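PDB 3BMA: D-alanyl-lipoteichoic acid synthetase from Streptococcus pneumoniae, which probably takes part in loading D-alanine onto lipoteichoic acid at the cell membrane, using a fold of the SGNH-hydrolase type. Local coordinates for residues Q91-L94 against P95-N99; T283-K287 against S288-P292; N204-H208 against V209-L213; I350-W354 against L355-A359; P155-A158 against M159-L162. The protein carries 1 engineered substitution. All blocks are in the same frame, centred on the assembly; numbering follows the deposited sequence.

Contact 1: Q91-L94 against P95-N99; sequences QQML and PQLEN
Met93 and Gln96 meet at the turn where the loop 91-94 runs into the short helix 94-97. The glutamine chain leaves beside its own backbone N and bends at chi2 (72°), which folds the amide back over the methionine backbone and brings Gln96 NE2 to 3.5 Å from Met93 CA. A water lies at the amide nitrogen: it accepts from Gln96 NE2 at 2.9 Å and donates to Gln92 O at 2.8 Å, so a carbonyl of the loop is satisfied by a helix side chain one step removed. A long polar residue suits this place, since its CB lies against Met93 while its amide handles the water. In the backbone, Gln96 N gives a weak bond to Met93 O. Leu97 N donates to Leu94 O at 3.3 Å, from well above the carbonyl plane, and Glu98 N adds a weak bond to the same oxygen at 3.2 Å; with two of these three backbone bonds weak, the helix is loosely bonded. Pro95 fits its first turn, where no amide hydrogen is needed, and its CD lies 3.6 Å from Leu94 CB. Apolar matter gathers on the inner side, where Met93 CG and Leu97 CG are 4.3 Å apart. Further out, Gln92 turns away to bond Lys32 and Asp128. Met93 and Leu97 both rest on Phe47 of strand 43-47, Met93 also on Leu36 of helix 29-36, while Leu94 touches His136 of helix 127-136.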
# COMPACT_ATOMS: atom_id res chain seq x y z
N GLN C 91 -7.93 -24.88 3.17
CA GLN C 91 -7.85 -23.42 3.28
C GLN C 91 -8.42 -22.67 2.07
O GLN C 91 -8.78 -21.50 2.17
CB GLN C 91 -6.40 -22.96 3.52
CG GLN C 91 -5.68 -23.64 4.68
CD GLN C 91 -6.40 -23.50 6.01
OE1 GLN C 91 -6.79 -22.41 6.40
NE2 GLN C 91 -6.57 -24.62 6.70
N GLN C 92 -8.50 -23.36 0.93
CA GLN C 92 -9.08 -22.83 -0.30
C GLN C 92 -10.61 -22.96 -0.36
O GLN C 92 -11.25 -22.35 -1.22
CB GLN C 92 -8.50 -23.57 -1.51
CG GLN C 92 -7.02 -23.38 -1.75
CD GLN C 92 -6.54 -24.28 -2.86
OE1 GLN C 92 -6.36 -25.48 -2.66
NE2 GLN C 92 -6.33 -23.71 -4.04
N MET C 93 -11.18 -23.78 0.53
CA MET C 93 -12.60 -24.13 0.44
C MET C 93 -13.32 -24.14 1.79
O MET C 93 -14.26 -24.92 1.99
CB MET C 93 -12.77 -25.48 -0.29
CG MET C 93 -11.90 -26.61 0.24
SD MET C 93 -12.25 -28.19 -0.56
CE MET C 93 -11.01 -29.22 0.20
N LEU C 94 -12.89 -23.27 2.70
CA LEU C 94 -13.49 -23.11 4.03
C LEU C 94 -15.02 -22.88 4.09
O LEU C 94 -15.69 -23.53 4.89
CB LEU C 94 -12.74 -22.06 4.86
CG LEU C 94 -11.78 -22.51 5.97
CD1 LEU C 94 -11.09 -23.83 5.66
CD2 LEU C 94 -10.76 -21.43 6.28
N PRO C 95 -15.58 -21.96 3.25
CA PRO C 95 -17.04 -21.83 3.29
C PRO C 95 -17.79 -23.03 2.70
O PRO C 95 -18.97 -23.24 3.02
CB PRO C 95 -17.31 -20.58 2.44
CG PRO C 95 -15.98 -19.91 2.27
CD PRO C 95 -15.00 -21.02 2.28
N GLN C 96 -17.11 -23.80 1.85
CA GLN C 96 -17.68 -24.99 1.21
C GLN C 96 -17.64 -26.22 2.12
O GLN C 96 -18.25 -27.25 1.82
CB GLN C 96 -16.94 -25.29 -0.10
CG GLN C 96 -17.35 -24.42 -1.29
CD GLN C 96 -16.86 -22.98 -1.19
OE1 GLN C 96 -17.63 -22.04 -1.36
NE2 GLN C 96 -15.57 -22.81 -0.91
N LEU C 97 -16.90 -26.10 3.23
CA LEU C 97 -16.80 -27.18 4.22
C LEU C 97 -17.65 -26.92 5.45
O LEU C 97 -18.00 -27.86 6.17
CB LEU C 97 -15.34 -27.38 4.64
CG LEU C 97 -14.31 -27.85 3.61
CD1 LEU C 97 -12.96 -27.94 4.27
CD2 LEU C 97 -14.69 -29.18 2.97
N GLU C 98 -17.98 -25.65 5.69
CA GLU C 98 -18.77 -25.19 6.84
C GLU C 98 -20.11 -25.93 6.98
O GLU C 98 -20.91 -25.95 6.04
CB GLU C 98 -19.01 -23.68 6.74
CG GLU C 98 -19.55 -23.02 8.01
CD GLU C 98 -18.46 -22.65 9.01
OE1 GLU C 98 -17.28 -22.55 8.61
OE2 GLU C 98 -18.79 -22.44 10.20
N ASN C 99 -20.31 -26.54 8.16
CA ASN C 99 -21.49 -27.35 8.53
C ASN C 99 -21.80 -28.50 7.57
O ASN C 99 -22.96 -28.74 7.22
CB ASN C 99 -22.75 -26.48 8.72
CG ASN C 99 -22.50 -25.24 9.55
OD1 ASN C 99 -22.61 -24.12 9.05
ND2 ASN C 99 -22.18 -25.42 10.83
O HOH W 1 -13.51 -20.77 -1.20

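Contact 2: T283-K287 against S288-P292; sequences TQFSK and SKVNP
A Schellman motif ends helix 274-287 here and turns the chain toward strand 291-296. Its signature bond runs from Val290 N to Phe285 O at 2.9 Å, in the carbonyl plane, and a weak inner bond joins Lys289 N to Ser286 O. Lys289 is the residue with positive phi (57°), a post often given to glycine; here its side chain leaves the helix, and NZ has a weak, long ion pair with Glu98. The apolar partner pair of the motif is complete as well: Val290 CG2 sits over one face of the Phe285 ring, 3.7 Å from its centroid, as a CH-pi contact. Pro292 CG approaches the same ring obliquely, 3.6 Å from Phe285 CD2. Ser288 secures the last turn. Its N and OG both reach Gln284 O, from opposite faces of the carbonyl plane, the hydroxyl at 2.8 Å. Because the Gln284 chain bends at chi2 (52°), its amide swings back and NE2 donates to Ser288 OG at 2.9 Å, close to the amide plane. A small hydroxyl suits a place where it must both give and accept. Phe285, Val290 and Pro292 together press on Val102 of strand 101-105, and Phe285 also meets Met90 of helix 83-90.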
# COMPACT_ATOMS: atom_id res chain seq x y z
N THR C 283 -8.61 -29.94 14.00
CA THR C 283 -8.85 -28.55 14.43
C THR C 283 -9.69 -27.79 13.41
O THR C 283 -10.62 -27.08 13.77
CB THR C 283 -7.53 -27.79 14.68
OG1 THR C 283 -6.72 -28.55 15.59
CG2 THR C 283 -7.79 -26.42 15.29
N GLN C 284 -9.36 -27.97 12.13
CA GLN C 284 -10.12 -27.35 11.04
C GLN C 284 -11.55 -27.90 10.99
O GLN C 284 -12.50 -27.14 10.75
CB GLN C 284 -9.42 -27.53 9.69
CG GLN C 284 -9.91 -26.56 8.62
CD GLN C 284 -9.88 -25.11 9.10
OE1 GLN C 284 -8.81 -24.57 9.41
NE2 GLN C 284 -11.04 -24.48 9.16
N PHE C 285 -11.69 -29.20 11.23
CA PHE C 285 -13.00 -29.85 11.30
C PHE C 285 -13.86 -29.30 12.45
O PHE C 285 -15.08 -29.17 12.31
CB PHE C 285 -12.85 -31.37 11.46
CG PHE C 285 -12.47 -32.09 10.18
CD1 PHE C 285 -12.41 -31.41 8.95
CD2 PHE C 285 -12.23 -33.46 10.19
CE1 PHE C 285 -12.09 -32.09 7.78
CE2 PHE C 285 -11.91 -34.15 9.02
CZ PHE C 285 -11.83 -33.46 7.82
N SER C 286 -13.21 -28.96 13.56
CA SER C 286 -13.89 -28.38 14.71
C SER C 286 -14.32 -26.94 14.47
O SER C 286 -15.43 -26.55 14.83
CB SER C 286 -13.00 -28.49 15.95
OG SER C 286 -13.60 -27.87 17.09
N LYS C 287 -13.42 -26.15 13.88
CA LYS C 287 -13.67 -24.74 13.57
C LYS C 287 -14.77 -24.58 12.52
O LYS C 287 -15.59 -23.67 12.62
CB LYS C 287 -12.40 -24.06 13.07
CG LYS C 287 -11.35 -23.78 14.13
CD LYS C 287 -10.05 -23.36 13.45
CE LYS C 287 -9.02 -22.89 14.45
NZ LYS C 287 -7.83 -22.31 13.76
N SER C 288 -14.76 -25.46 11.53
CA SER C 288 -15.71 -25.39 10.41
C SER C 288 -17.00 -26.16 10.68
O SER C 288 -17.93 -26.11 9.88
CB SER C 288 -15.06 -25.92 9.12
OG SER C 288 -13.77 -25.37 8.92
N LYS C 289 -17.04 -26.85 11.82
CA LYS C 289 -18.17 -27.69 12.24
C LYS C 289 -18.50 -28.78 11.22
O LYS C 289 -19.68 -29.01 10.92
CB LYS C 289 -19.43 -26.87 12.56
CG LYS C 289 -19.25 -25.75 13.58
CD LYS C 289 -20.59 -25.15 13.96
CE LYS C 289 -20.43 -23.83 14.68
NZ LYS C 289 -19.96 -22.74 13.76
N VAL C 290 -17.48 -29.44 10.67
CA VAL C 290 -17.75 -30.53 9.73
C VAL C 290 -17.98 -31.84 10.49
O VAL C 290 -17.45 -32.03 11.59
CB VAL C 290 -16.69 -30.68 8.56
CG1 VAL C 290 -15.92 -29.40 8.31
CG2 VAL C 290 -15.75 -31.84 8.77
N ASN C 291 -18.81 -32.71 9.92
CA ASN C 291 -19.09 -34.02 10.49
C ASN C 291 -18.45 -35.10 9.63
O ASN C 291 -19.04 -35.56 8.66
CB ASN C 291 -20.60 -34.24 10.62
CG ASN C 291 -20.96 -35.49 11.42
OD1 ASN C 291 -20.15 -36.02 12.18
ND2 ASN C 291 -22.19 -35.95 11.25
N PRO C 292 -17.21 -35.49 9.98
CA PRO C 292 -16.46 -36.45 9.19
C PRO C 292 -16.73 -37.90 9.58
O PRO C 292 -16.98 -38.20 10.75
CB PRO C 292 -15.01 -36.10 9.53
CG PRO C 292 -15.07 -35.52 10.90
CD PRO C 292 -16.45 -35.03 11.15

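Contact 3: N204-H208 against V209-L213; sequences NYDKH and VAKYL
Tyr205 and Val209, one turn apart on helix 202-210, form the close-packed side of this local contact. The tyrosine ring, its CG swung anti to the backbone N (chi1 -167°), lies flat against the valine: Val209 CB stands over the ring centre, 4.2 Å from the centroid and 10° off the normal. The branch at CB suits valine to this place, since it carries CG1 to 3.9 Å from Tyr205 CZ. Val209 N donates to Tyr205 O at 2.8 Å and Ala210 N to the same oxygen at 3.2 Å, from opposite faces of its plane, where the helix widens into a pi-type turn. Both Tyr205 and Val209 also touch Val19. Near the helix end the Tyr212 ring brings an edge carbon, CD2, to 3.3 Å from His208 O. The flank of Asp206 and the exposed Lys211 is looser. Lys211 N gives a weak bond to Asp206 O. Lys211 CG lies 3.2 Å from Asp206 O, and the bent chain beyond it brings NZ to 4.0 Å from Asp206 OD1. The chemistry implies a helix end in which Tyr205 O, with two donors, and the Tyr205-Val209 packing make the firm side, the Asp206-Lys211 charges probably adding a mild attraction short of a salt bridge.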
# COMPACT_ATOMS: atom_id res chain seq x y z
N ASN C 204 -11.01 -39.64 -18.92
CA ASN C 204 -10.92 -40.02 -17.51
C ASN C 204 -12.26 -40.39 -16.86
O ASN C 204 -12.29 -41.20 -15.93
CB ASN C 204 -10.22 -38.91 -16.71
CG ASN C 204 -9.45 -39.45 -15.52
OD1 ASN C 204 -10.04 -39.87 -14.52
ND2 ASN C 204 -8.13 -39.42 -15.61
N TYR C 205 -13.35 -39.80 -17.34
CA TYR C 205 -14.69 -40.12 -16.84
C TYR C 205 -15.17 -41.47 -17.34
O TYR C 205 -15.76 -42.25 -16.58
CB TYR C 205 -15.72 -39.04 -17.21
CG TYR C 205 -17.04 -39.16 -16.47
CD1 TYR C 205 -17.22 -38.52 -15.24
CD2 TYR C 205 -18.10 -39.92 -16.98
CE1 TYR C 205 -18.41 -38.64 -14.54
CE2 TYR C 205 -19.30 -40.04 -16.28
CZ TYR C 205 -19.45 -39.39 -15.07
OH TYR C 205 -20.62 -39.49 -14.36
N ASP C 206 -14.95 -41.74 -18.63
CA ASP C 206 -15.42 -42.96 -19.26
C ASP C 206 -14.70 -44.21 -18.77
O ASP C 206 -15.35 -45.19 -18.40
CB ASP C 206 -15.35 -42.86 -20.79
CG ASP C 206 -16.60 -42.24 -21.39
OD1 ASP C 206 -17.07 -42.76 -22.42
OD2 ASP C 206 -17.11 -41.24 -20.83
N LYS C 207 -13.37 -44.16 -18.74
CA LYS C 207 -12.54 -45.29 -18.31
C LYS C 207 -12.67 -45.64 -16.82
O LYS C 207 -12.37 -46.77 -16.42
CB LYS C 207 -11.06 -45.04 -18.66
CG LYS C 207 -10.72 -45.27 -20.12
CD LYS C 207 -9.22 -45.13 -20.36
CE LYS C 207 -8.88 -45.36 -21.83
NZ LYS C 207 -7.42 -45.20 -22.08
N HIS C 208 -13.12 -44.68 -16.01
CA HIS C 208 -13.22 -44.88 -14.57
C HIS C 208 -14.65 -45.04 -14.04
O HIS C 208 -14.88 -45.82 -13.12
CB HIS C 208 -12.50 -43.75 -13.82
CG HIS C 208 -11.01 -43.77 -13.99
ND1 HIS C 208 -10.27 -42.61 -14.11
CD2 HIS C 208 -10.13 -44.79 -14.05
CE1 HIS C 208 -8.99 -42.93 -14.24
NE2 HIS C 208 -8.88 -44.24 -14.21
N VAL C 209 -15.60 -44.30 -14.62
CA VAL C 209 -16.98 -44.32 -14.13
C VAL C 209 -17.97 -44.97 -15.10
O VAL C 209 -18.67 -45.91 -14.73
CB VAL C 209 -17.47 -42.90 -13.70
CG1 VAL C 209 -18.96 -42.89 -13.37
CG2 VAL C 209 -16.68 -42.42 -12.50
N ALA C 210 -18.01 -44.47 -16.34
CA ALA C 210 -19.02 -44.87 -17.33
C ALA C 210 -18.95 -46.34 -17.79
O ALA C 210 -19.97 -46.91 -18.18
CB ALA C 210 -19.00 -43.93 -18.53
N LYS C 211 -17.75 -46.92 -17.75
CA LYS C 211 -17.56 -48.32 -18.17
C LYS C 211 -18.07 -49.34 -17.15
O LYS C 211 -18.45 -50.45 -17.52
CB LYS C 211 -16.09 -48.59 -18.53
CG LYS C 211 -15.60 -48.00 -19.87
CD LYS C 211 -16.06 -48.78 -21.11
CE LYS C 211 -17.23 -48.11 -21.83
NZ LYS C 211 -16.89 -46.76 -22.37
N TYR C 212 -18.07 -48.96 -15.87
CA TYR C 212 -18.54 -49.84 -14.80
C TYR C 212 -20.05 -49.73 -14.53
O TYR C 212 -20.59 -50.45 -13.69
CB TYR C 212 -17.75 -49.60 -13.51
CG TYR C 212 -16.29 -50.00 -13.58
CD1 TYR C 212 -15.91 -51.34 -13.46
CD2 TYR C 212 -15.29 -49.05 -13.76
CE1 TYR C 212 -14.57 -51.71 -13.53
CE2 TYR C 212 -13.95 -49.41 -13.82
CZ TYR C 212 -13.60 -50.74 -13.70
OH TYR C 212 -12.27 -51.11 -13.76
N LEU C 213 -20.72 -48.82 -15.24
CA LEU C 213 -22.16 -48.62 -15.08
C LEU C 213 -22.97 -49.72 -15.77
O LEU C 213 -24.06 -50.07 -15.33
CB LEU C 213 -22.59 -47.25 -15.61
CG LEU C 213 -22.01 -45.97 -14.97
CD1 LEU C 213 -22.54 -44.73 -15.68
CD2 LEU C 213 -22.31 -45.90 -13.48

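Contact 4: I350-W354 against L355-A359; sequences IHLGW and LGWLA
The indole of Trp357 lies with one face against the backbone of Leu352 and Gly353. Gly353 CA sits over its five-membered ring, 4.0 Å from the centroid and 27° off the normal, in a CH-pi contact. Leu352 O is above the same ring system, set toward the rim, 3.8 Å from Trp357 CZ2. Leu352 CD2 adds an apolar touch to Trp357 CZ3 at 4.2 Å. His59 and Phe360 meet this indole edge-to-face. The second indole, of Trp354, goes elsewhere: Lys347 makes a cation-pi contact with it, and its NE1 donates to Asp232 of helix 222-235. What sets the two tryptophans apart is a tight turn. Gly356 N donates to Gly353 O at 2.9 Å, and the torsions of Trp354 (phi 54°, psi -110°) and Leu355 make 353-356 close to a type II' beta-turn that leads straight into helix 355-369. Asp56 takes the N-H of Trp354 and so helps hold this unusual backbone. Trp357 N then bonds Trp354 O at 3.3 Å, from above the carbonyl plane. Gly356 passes close beside the Gly353 carbonyl and Leu352, a place for a residue without bulk; Leu352 CD2 is 3.8 Å from Gly356 O. Just before the turn, Asp348 bonds the backbone N of His351, whose side chain touches Ser50. The spacing of Asp348 and His351 is consistent with the Asp-x-x-His block found ahead of the last helix in SGNH hydrolases.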
# COMPACT_ATOMS: atom_id res chain seq x y z
N ILE C 350 -2.12 -52.01 0.32
CA ILE C 350 -2.57 -51.03 1.30
C ILE C 350 -3.91 -50.37 0.99
O ILE C 350 -4.50 -49.72 1.86
CB ILE C 350 -1.50 -49.91 1.52
CG1 ILE C 350 -1.00 -49.36 0.18
CG2 ILE C 350 -0.34 -50.43 2.39
CD1 ILE C 350 -0.20 -48.07 0.29
N HIS C 351 -4.40 -50.55 -0.24
CA HIS C 351 -5.61 -49.86 -0.68
C HIS C 351 -6.85 -50.74 -0.71
O HIS C 351 -6.79 -51.89 -1.16
CB HIS C 351 -5.41 -49.23 -2.06
CG HIS C 351 -4.33 -48.20 -2.10
ND1 HIS C 351 -3.30 -48.23 -3.01
CD2 HIS C 351 -4.10 -47.12 -1.31
CE1 HIS C 351 -2.49 -47.21 -2.80
NE2 HIS C 351 -2.95 -46.52 -1.77
N LEU C 352 -7.96 -50.18 -0.23
CA LEU C 352 -9.28 -50.78 -0.35
C LEU C 352 -9.65 -50.95 -1.82
O LEU C 352 -9.31 -50.11 -2.65
CB LEU C 352 -10.34 -49.90 0.32
CG LEU C 352 -10.98 -50.27 1.66
CD1 LEU C 352 -9.95 -50.52 2.75
CD2 LEU C 352 -11.94 -49.17 2.10
N GLY C 353 -10.34 -52.04 -2.11
CA GLY C 353 -10.84 -52.29 -3.45
C GLY C 353 -11.83 -53.43 -3.44
O GLY C 353 -11.94 -54.17 -2.46
N TRP C 354 -12.56 -53.55 -4.55
CA TRP C 354 -13.51 -54.63 -4.81
C TRP C 354 -14.56 -54.81 -3.71
O TRP C 354 -15.44 -53.96 -3.55
CB TRP C 354 -12.78 -55.95 -5.13
CG TRP C 354 -12.08 -55.97 -6.47
CD1 TRP C 354 -12.64 -55.70 -7.69
CD2 TRP C 354 -10.71 -56.31 -6.72
NE1 TRP C 354 -11.69 -55.84 -8.69
CE2 TRP C 354 -10.50 -56.21 -8.12
CE3 TRP C 354 -9.63 -56.68 -5.90
CZ2 TRP C 354 -9.27 -56.47 -8.71
CZ3 TRP C 354 -8.40 -56.94 -6.49
CH2 TRP C 354 -8.23 -56.84 -7.89
N LEU C 355 -14.47 -55.91 -2.97
CA LEU C 355 -15.42 -56.20 -1.88
C LEU C 355 -15.21 -55.29 -0.68
O LEU C 355 -16.13 -55.06 0.10
CB LEU C 355 -15.34 -57.68 -1.47
CG LEU C 355 -16.34 -58.70 -2.04
CD1 LEU C 355 -16.44 -58.68 -3.56
CD2 LEU C 355 -15.99 -60.11 -1.56
N GLY C 356 -14.00 -54.75 -0.55
CA GLY C 356 -13.68 -53.77 0.50
C GLY C 356 -14.39 -52.44 0.32
O GLY C 356 -14.63 -51.72 1.29
N TRP C 357 -14.74 -52.12 -0.93
CA TRP C 357 -15.56 -50.95 -1.23
C TRP C 357 -17.00 -51.12 -0.78
O TRP C 357 -17.69 -50.14 -0.47
CB TRP C 357 -15.55 -50.65 -2.73
CG TRP C 357 -14.35 -49.88 -3.26
CD1 TRP C 357 -13.67 -50.15 -4.42
CD2 TRP C 357 -13.70 -48.73 -2.69
NE1 TRP C 357 -12.65 -49.25 -4.60
CE2 TRP C 357 -12.65 -48.37 -3.55
CE3 TRP C 357 -13.91 -47.97 -1.52
CZ2 TRP C 357 -11.80 -47.28 -3.29
CZ3 TRP C 357 -13.07 -46.89 -1.27
CH2 TRP C 357 -12.03 -46.56 -2.15
N LEU C 358 -17.46 -52.37 -0.76
CA LEU C 358 -18.83 -52.69 -0.36
C LEU C 358 -19.02 -52.58 1.14
O LEU C 358 -20.09 -52.15 1.60
CB LEU C 358 -19.22 -54.08 -0.86
CG LEU C 358 -19.45 -54.20 -2.37
CD1 LEU C 358 -19.74 -55.63 -2.73
CD2 LEU C 358 -20.58 -53.28 -2.84
N ALA C 359 -17.99 -52.95 1.89
CA ALA C 359 -17.96 -52.76 3.34
C ALA C 359 -17.86 -51.28 3.67
O ALA C 359 -18.50 -50.81 4.62
CB ALA C 359 -16.79 -53.52 3.95

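Contact 5: P155-A158 against M159-L162; sequences PNVA and MKDL
Lys160 opens helix 160-167 and reaches back along the loop 155-158, so the contact is a helix N-terminus whose first side chain runs back alongside the incoming chain. Its CB lies 3.4 Å from Val157 O. With CG anti to the backbone N (chi1 -168°) and every later torsion extended, the lysine runs straight from there toward Pro155. CG is still 4.2 Å from Pro155 O; CD closes on that oxygen to 3.5 Å, and CE comes nearer still at 3.3 Å. At the tip NZ donates to Asn156 OD1 at 3.0 Å, almost in line with the amide C=O. A long, extended chain suits this span, and a short amide such as asparagine offers a neutral acceptor at its end. The ammonium has a second partner, Glu171 of the fourth subunit, in a salt bridge, so the lysine ties its own loop to a neighbouring chain. Met159 stands at the N-cap position with left-handed helical torsions, and its O accepts Leu162 N in the first turn. The thioether side chain goes into apolar company, Leu130 and Leu134 of helix 127-136 and Phe186 of the third subunit. Ala158, small enough for a close interface, meets Phe194 of that subunit. Behind the lysine, Val157 packs on Leu151 of helix 141-153 and sets its CG1 3.9 Å from Lys160 CA.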
# COMPACT_ATOMS: atom_id res chain seq x y z
N PRO C 155 12.52 -24.46 3.17
CA PRO C 155 13.34 -23.53 3.96
C PRO C 155 13.41 -22.12 3.36
O PRO C 155 13.47 -21.14 4.10
CB PRO C 155 14.72 -24.19 3.97
CG PRO C 155 14.45 -25.63 3.71
CD PRO C 155 13.29 -25.64 2.76
N ASN C 156 13.39 -22.03 2.03
CA ASN C 156 13.29 -20.75 1.33
C ASN C 156 11.93 -20.58 0.65
O ASN C 156 11.85 -20.42 -0.57
CB ASN C 156 14.44 -20.59 0.33
CG ASN C 156 15.76 -20.26 1.00
OD1 ASN C 156 15.80 -19.64 2.06
ND2 ASN C 156 16.86 -20.65 0.36
N VAL C 157 10.88 -20.60 1.46
CA VAL C 157 9.50 -20.45 0.98
C VAL C 157 9.21 -19.01 0.54
O VAL C 157 9.89 -18.07 0.96
CB VAL C 157 8.48 -20.95 2.07
CG1 VAL C 157 8.39 -20.00 3.27
CG2 VAL C 157 7.10 -21.25 1.49
N ALA C 158 8.22 -18.84 -0.34
CA ALA C 158 7.70 -17.53 -0.68
C ALA C 158 7.02 -16.93 0.54
O ALA C 158 6.37 -17.65 1.31
CB ALA C 158 6.72 -17.63 -1.84
N MET C 159 7.18 -15.62 0.72
CA MET C 159 6.73 -14.88 1.91
C MET C 159 7.27 -15.50 3.21
O MET C 159 6.54 -15.68 4.19
CB MET C 159 5.20 -14.72 1.94
CG MET C 159 4.68 -13.78 0.86
SD MET C 159 2.91 -13.93 0.63
CE MET C 159 2.81 -15.53 -0.16
N LYS C 160 8.57 -15.79 3.19
CA LYS C 160 9.32 -16.40 4.30
C LYS C 160 9.22 -15.59 5.59
O LYS C 160 9.16 -16.17 6.68
CB LYS C 160 10.78 -16.58 3.88
CG LYS C 160 11.63 -17.46 4.80
CD LYS C 160 13.01 -17.67 4.21
CE LYS C 160 14.03 -18.07 5.27
NZ LYS C 160 15.38 -18.30 4.69
N ASP C 161 9.20 -14.26 5.47
CA ASP C 161 9.09 -13.35 6.62
C ASP C 161 7.78 -13.53 7.39
O ASP C 161 7.75 -13.43 8.62
CB ASP C 161 9.26 -11.89 6.17
CG ASP C 161 8.18 -11.45 5.17
OD1 ASP C 161 7.36 -10.57 5.53
OD2 ASP C 161 8.13 -11.99 4.04
N LEU C 162 6.71 -13.82 6.66
CA LEU C 162 5.37 -13.94 7.22
C LEU C 162 5.17 -15.31 7.87
O LEU C 162 4.53 -15.41 8.92
CB LEU C 162 4.31 -13.69 6.14
CG LEU C 162 4.30 -12.29 5.52
CD1 LEU C 162 3.48 -12.25 4.24
CD2 LEU C 162 3.80 -11.26 6.50

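Along the chain the order is contact 1, contact 5, contact 3, contact 2, contact 4, each a local turn or helix end. Contacts 1 and 2 are direct neighbours, centres 10 Å apart: Asn99 N probably bonds Ser288 O at 3.0 Å, and they lead into the adjacent strands 101-105 and 291-296 of the five-stranded parallel sheet. Contacts 3 and 4 lie 18 Å apart between centres without touching, and contact 4 is across the chain's centre from contact 1. Contact 5 is remote, about 41 Å from contact 4 between centres, and meets other subunits. The turns leading into two inner strands, the probable active-site loop and the assembly surface thus occupy separate regions.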